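Local atomic coordinates of O-succinylhomoserine sulfhydrylase (Mycobacterium tuberculosis, PDB entry 3NDN), a protein that probably catalyses the pyridoxal 5'-phosphate-dependent formation of L-homocysteine from O-succinyl-L-homoserine and hydrogen sulfide, a step of methionine biosynthesis. Residues 178-183 / 328-333; 367-372 / 388-393. All blocks are in the same frame, centred on the assembly; numbering follows the deposited sequence. Where two conformers were deposited one is given.

In the fold
Both contacts reach the five-stranded C-terminal sheet, where strands 328-333 and 392-396 are antiparallel neighbours. Both are largely buried, interaction 1 wholly so and interaction 2 farther out, with the turn residues Gly389 and Asp390 partly exposed. Interaction 1 joins the sheet to a loop of the PLP-binding part of the chain, whereas interaction 2 is local. Their centres lie about 11 Å apart, and they meet through backbone, Phe331 O standing 2.9 Å from Val393 N in a probable hydrogen bond, and through packing of Thr330 on Val392. Interaction 1 is almost wholly polar, a short relay of side-chain hydrogen bonds. Interaction 2 mixes valine and proline packing with a histidine bond and a bridging water.

Interaction 1. Residues 178-183 / 328-333; sequences PMQSLV and VVTFAL
Gln180 and Thr330 interlock where a loop of the large PLP-binding domain meets the C-terminal sheet, in the fold-type I architecture of the trans-sulfuration enzymes. The loop, between strand 169-173 and helix 185-194, passes over the face of strand 328-333 on which Val328 and Thr330 lie. Gln180 and Thr330 run past each other in opposite directions, and the glutamine's amide nitrogen does most of the touching. With CG beside the backbone N (chi1 -42°) and the chain extended beyond it, Gln180 reaches across to the strand and carries NE2 to two acceptors at once. Gln180 NE2 gives one N-H to Thr330 OG1 at 3.2 Å and the other to Val328 O at 3.1 Å. Both acceptors lie close to the amide plane and both bonds are nearly straight, so together they fix the rotation of the amide. At the Val328 end, however, the donor stands well above the carbonyl plane. The threonine hydroxyl is thereby gripped twice, since it accepts from NE2 while giving its own proton to Pro178 O. That carbonyl follows a cis peptide bond before Pro178, and the bond to it lies in the carbonyl plane. Around this relay, Gln180 also packs on Phe205 and Pro307, while its backbone O is hydrogen-bonded to His312. Pro178 itself contributes little beyond its carbonyl, its CB staying 4.2 Å from Thr330 OG1. The methyl of Thr330 approaches the same acceptor without bonding: CG2 lies 3.4 Å from Pro178 O, whereas OG1 closes to 2.8 Å.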
# COMPACT_ATOMS: atom_id res chain seq x y z
N PRO A 178 -31.48 5.15 -13.72
CA PRO A 178 -32.10 5.24 -12.40
C PRO A 178 -33.55 4.80 -12.26
O PRO A 178 -34.05 4.75 -11.14
CB PRO A 178 -32.01 6.73 -12.11
CG PRO A 178 -32.22 7.36 -13.47
CD PRO A 178 -31.64 6.41 -14.48
N MET A 179 -34.24 4.48 -13.36
CA MET A 179 -35.69 4.22 -13.29
C MET A 179 -36.05 2.82 -12.76
O MET A 179 -37.21 2.56 -12.45
CB MET A 179 -36.38 4.49 -14.63
CG MET A 179 -36.24 5.92 -15.16
SD MET A 179 -36.83 7.26 -14.07
CE MET A 179 -38.59 6.98 -14.05
N GLN A 180 -35.06 1.93 -12.68
CA GLN A 180 -35.23 0.59 -12.09
C GLN A 180 -36.28 -0.30 -12.82
O GLN A 180 -37.06 -1.03 -12.19
CB GLN A 180 -35.44 0.65 -10.55
CG GLN A 180 -34.50 1.68 -9.83
CD GLN A 180 -34.29 1.44 -8.33
OE1 GLN A 180 -34.45 0.34 -7.82
NE2 GLN A 180 -33.89 2.50 -7.61
N SER A 181 -36.26 -0.22 -14.15
CA SER A 181 -37.02 -1.10 -15.04
C SER A 181 -36.33 -2.47 -15.11
O SER A 181 -35.09 -2.53 -15.05
CB SER A 181 -37.09 -0.46 -16.44
OG SER A 181 -37.67 -1.32 -17.41
N LEU A 182 -37.11 -3.55 -15.23
CA LEU A 182 -36.54 -4.91 -15.27
C LEU A 182 -36.55 -5.60 -16.64
O LEU A 182 -37.38 -5.28 -17.51
CB LEU A 182 -37.23 -5.83 -14.23
CG LEU A 182 -37.47 -5.37 -12.78
CD1 LEU A 182 -37.88 -6.54 -11.90
CD2 LEU A 182 -36.26 -4.70 -12.17
N VAL A 183 -35.64 -6.56 -16.83
CA VAL A 183 -35.64 -7.47 -17.98
C VAL A 183 -35.89 -8.91 -17.47
O VAL A 183 -35.32 -9.30 -16.45
CB VAL A 183 -34.28 -7.41 -18.75
CG1 VAL A 183 -34.25 -8.40 -19.91
CG2 VAL A 183 -34.01 -5.98 -19.25
N VAL A 328 -30.30 0.91 -3.67
CA VAL A 328 -30.57 2.23 -4.29
C VAL A 328 -32.09 2.51 -4.36
O VAL A 328 -32.87 1.64 -4.76
CB VAL A 328 -29.96 2.29 -5.70
CG1 VAL A 328 -30.08 3.70 -6.29
CG2 VAL A 328 -28.48 1.87 -5.69
N VAL A 329 -32.48 3.72 -3.97
CA VAL A 329 -33.90 4.17 -4.01
C VAL A 329 -34.07 5.42 -4.88
O VAL A 329 -33.41 6.44 -4.65
CB VAL A 329 -34.43 4.48 -2.60
CG1 VAL A 329 -35.94 4.79 -2.62
CG2 VAL A 329 -34.11 3.32 -1.63
N THR A 330 -34.98 5.37 -5.86
CA THR A 330 -35.28 6.50 -6.75
C THR A 330 -36.69 7.05 -6.42
O THR A 330 -37.61 6.26 -6.18
CB THR A 330 -35.17 6.05 -8.24
OG1 THR A 330 -33.85 5.54 -8.49
CG2 THR A 330 -35.44 7.21 -9.21
N PHE A 331 -36.84 8.37 -6.40
CA PHE A 331 -38.16 9.02 -6.18
C PHE A 331 -38.35 10.36 -6.91
O PHE A 331 -37.39 10.97 -7.36
CB PHE A 331 -38.46 9.18 -4.68
CG PHE A 331 -37.61 10.22 -3.98
CD1 PHE A 331 -38.12 11.48 -3.70
CD2 PHE A 331 -36.30 9.92 -3.59
CE1 PHE A 331 -37.35 12.45 -3.04
CE2 PHE A 331 -35.52 10.88 -2.92
CZ PHE A 331 -36.05 12.15 -2.65
N ALA A 332 -39.61 10.81 -7.00
CA ALA A 332 -39.94 12.09 -7.62
C ALA A 332 -40.74 12.98 -6.67
O ALA A 332 -41.66 12.51 -5.98
CB ALA A 332 -40.72 11.88 -8.93
N LEU A 333 -40.37 14.26 -6.63
CA LEU A 333 -41.04 15.27 -5.82
C LEU A 333 -42.40 15.63 -6.41
O LEU A 333 -42.56 15.67 -7.64
CB LEU A 333 -40.18 16.53 -5.68
CG LEU A 333 -38.88 16.40 -4.87
CD1 LEU A 333 -37.95 17.57 -5.15
CD2 LEU A 333 -39.13 16.27 -3.37

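Interaction 2. Residues 367-372 / 388-393; sequences VTHPAT and LGDGVV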
# COMPACT_ATOMS: atom_id res chain seq x y z
N VAL A 367 -26.20 11.01 -2.53
CA VAL A 367 -27.39 11.50 -3.26
C VAL A 367 -27.00 12.21 -4.58
O VAL A 367 -26.00 12.93 -4.62
CB VAL A 367 -28.31 12.41 -2.37
CG1 VAL A 367 -27.61 13.72 -1.94
CG2 VAL A 367 -29.63 12.72 -3.05
N THR A 368 -27.77 11.97 -5.64
CA THR A 368 -27.53 12.64 -6.93
C THR A 368 -28.82 13.05 -7.68
O THR A 368 -29.90 12.48 -7.45
CB THR A 368 -26.57 11.80 -7.83
OG1 THR A 368 -26.01 12.63 -8.85
CG2 THR A 368 -27.30 10.62 -8.48
N HIS A 369 -28.71 14.04 -8.59
CA HIS A 369 -29.81 14.48 -9.44
C HIS A 369 -29.53 14.01 -10.88
O HIS A 369 -28.73 14.63 -11.58
CB HIS A 369 -29.91 16.02 -9.40
CG HIS A 369 -31.02 16.60 -10.23
ND1 HIS A 369 -30.79 17.33 -11.38
CD2 HIS A 369 -32.37 16.61 -10.04
CE1 HIS A 369 -31.95 17.73 -11.88
NE2 HIS A 369 -32.92 17.31 -11.09
N PRO A 370 -30.19 12.91 -11.31
CA PRO A 370 -29.82 12.29 -12.59
C PRO A 370 -29.95 13.17 -13.84
O PRO A 370 -29.11 13.08 -14.72
CB PRO A 370 -30.74 11.08 -12.67
CG PRO A 370 -31.04 10.74 -11.23
CD PRO A 370 -31.14 12.07 -10.55
N ALA A 371 -30.97 14.03 -13.89
CA ALA A 371 -31.22 14.87 -15.08
C ALA A 371 -30.08 15.84 -15.42
O ALA A 371 -29.93 16.26 -16.58
CB ALA A 371 -32.57 15.62 -14.96
N THR A 372 -29.26 16.19 -14.43
CA THR A 372 -28.11 17.08 -14.65
C THR A 372 -26.74 16.39 -14.47
O THR A 372 -25.71 17.02 -14.65
CB THR A 372 -28.20 18.36 -13.77
OG1 THR A 372 -28.28 17.99 -12.38
CG2 THR A 372 -29.42 19.22 -14.15
N LEU A 388 -37.96 10.41 -16.89
CA LEU A 388 -36.98 11.03 -16.00
C LEU A 388 -37.06 12.57 -15.96
O LEU A 388 -36.27 13.27 -16.61
CB LEU A 388 -35.56 10.55 -16.36
CG LEU A 388 -34.35 11.10 -15.60
CD1 LEU A 388 -34.41 10.72 -14.13
CD2 LEU A 388 -33.04 10.63 -16.23
N GLY A 389 -38.02 13.10 -15.19
CA GLY A 389 -38.20 14.55 -15.07
C GLY A 389 -37.17 15.25 -14.20
O GLY A 389 -36.34 14.60 -13.54
N ASP A 390 -37.21 16.59 -14.19
CA ASP A 390 -36.31 17.42 -13.38
C ASP A 390 -36.58 17.31 -11.87
O ASP A 390 -35.80 17.82 -11.07
CB ASP A 390 -36.37 18.89 -13.82
CG ASP A 390 -35.51 19.20 -15.05
OD1 ASP A 390 -34.42 18.58 -15.25
OD2 ASP A 390 -35.89 20.11 -15.81
N GLY A 391 -37.66 16.63 -11.50
CA GLY A 391 -38.01 16.40 -10.08
C GLY A 391 -37.53 15.08 -9.48
O GLY A 391 -37.85 14.75 -8.34
N VAL A 392 -36.73 14.34 -10.24
CA VAL A 392 -36.28 13.01 -9.81
C VAL A 392 -34.95 13.05 -9.04
O VAL A 392 -34.00 13.73 -9.46
CB VAL A 392 -36.19 12.04 -11.03
CG1 VAL A 392 -35.58 10.72 -10.62
CG2 VAL A 392 -37.57 11.82 -11.64
N VAL A 393 -34.91 12.34 -7.91
CA VAL A 393 -33.74 12.23 -7.00
C VAL A 393 -33.39 10.74 -6.76
O VAL A 393 -34.29 9.90 -6.66
CB VAL A 393 -34.02 12.96 -5.64
CG1 VAL A 393 -32.87 12.81 -4.65
CG2 VAL A 393 -34.29 14.45 -5.88
O HOH W 1 -33.39 14.11 -12.18
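A mixed polar and apolar contact, in which His369 reaches the turn that leads into strand 392-396 and a pair of valines packs where the strands meet, joins the ends of antiparallel strands 366-368 and 392-396 in the C-terminal sheet. The type I beta turn from Gly389 to Val392 presents Asp390 O to the imidazole. With CG anti to the backbone N (chi1 -179°), His369 directs NE2 to Asp390 O at 2.9 Å; the bond is nearly straight (168°) and close to the ring plane, although the donor stands above the plane of the carbonyl. His369 ND1 is 2.8 Å from Thr372 OG1 in a second hydrogen bond, fixing the ring's rotation. Above one ring face, toward the rim, a water accepts from Ala371 N and donates to Gly389 O and Val392 O. At the strand ends Val367 CG2 meets Val393 CG1 at 3.6 Å, and on the loop side Pro370 CB rests against Leu388 CD1. Helix 340-350 packs on the histidine and valines, with Phe345 edge-to-face to the His369 ring and Leu348 against both valines, whereas Pro370 and Leu388 lean on Pro178 and His375; strand 328-333 pairs with Val393 through Phe331.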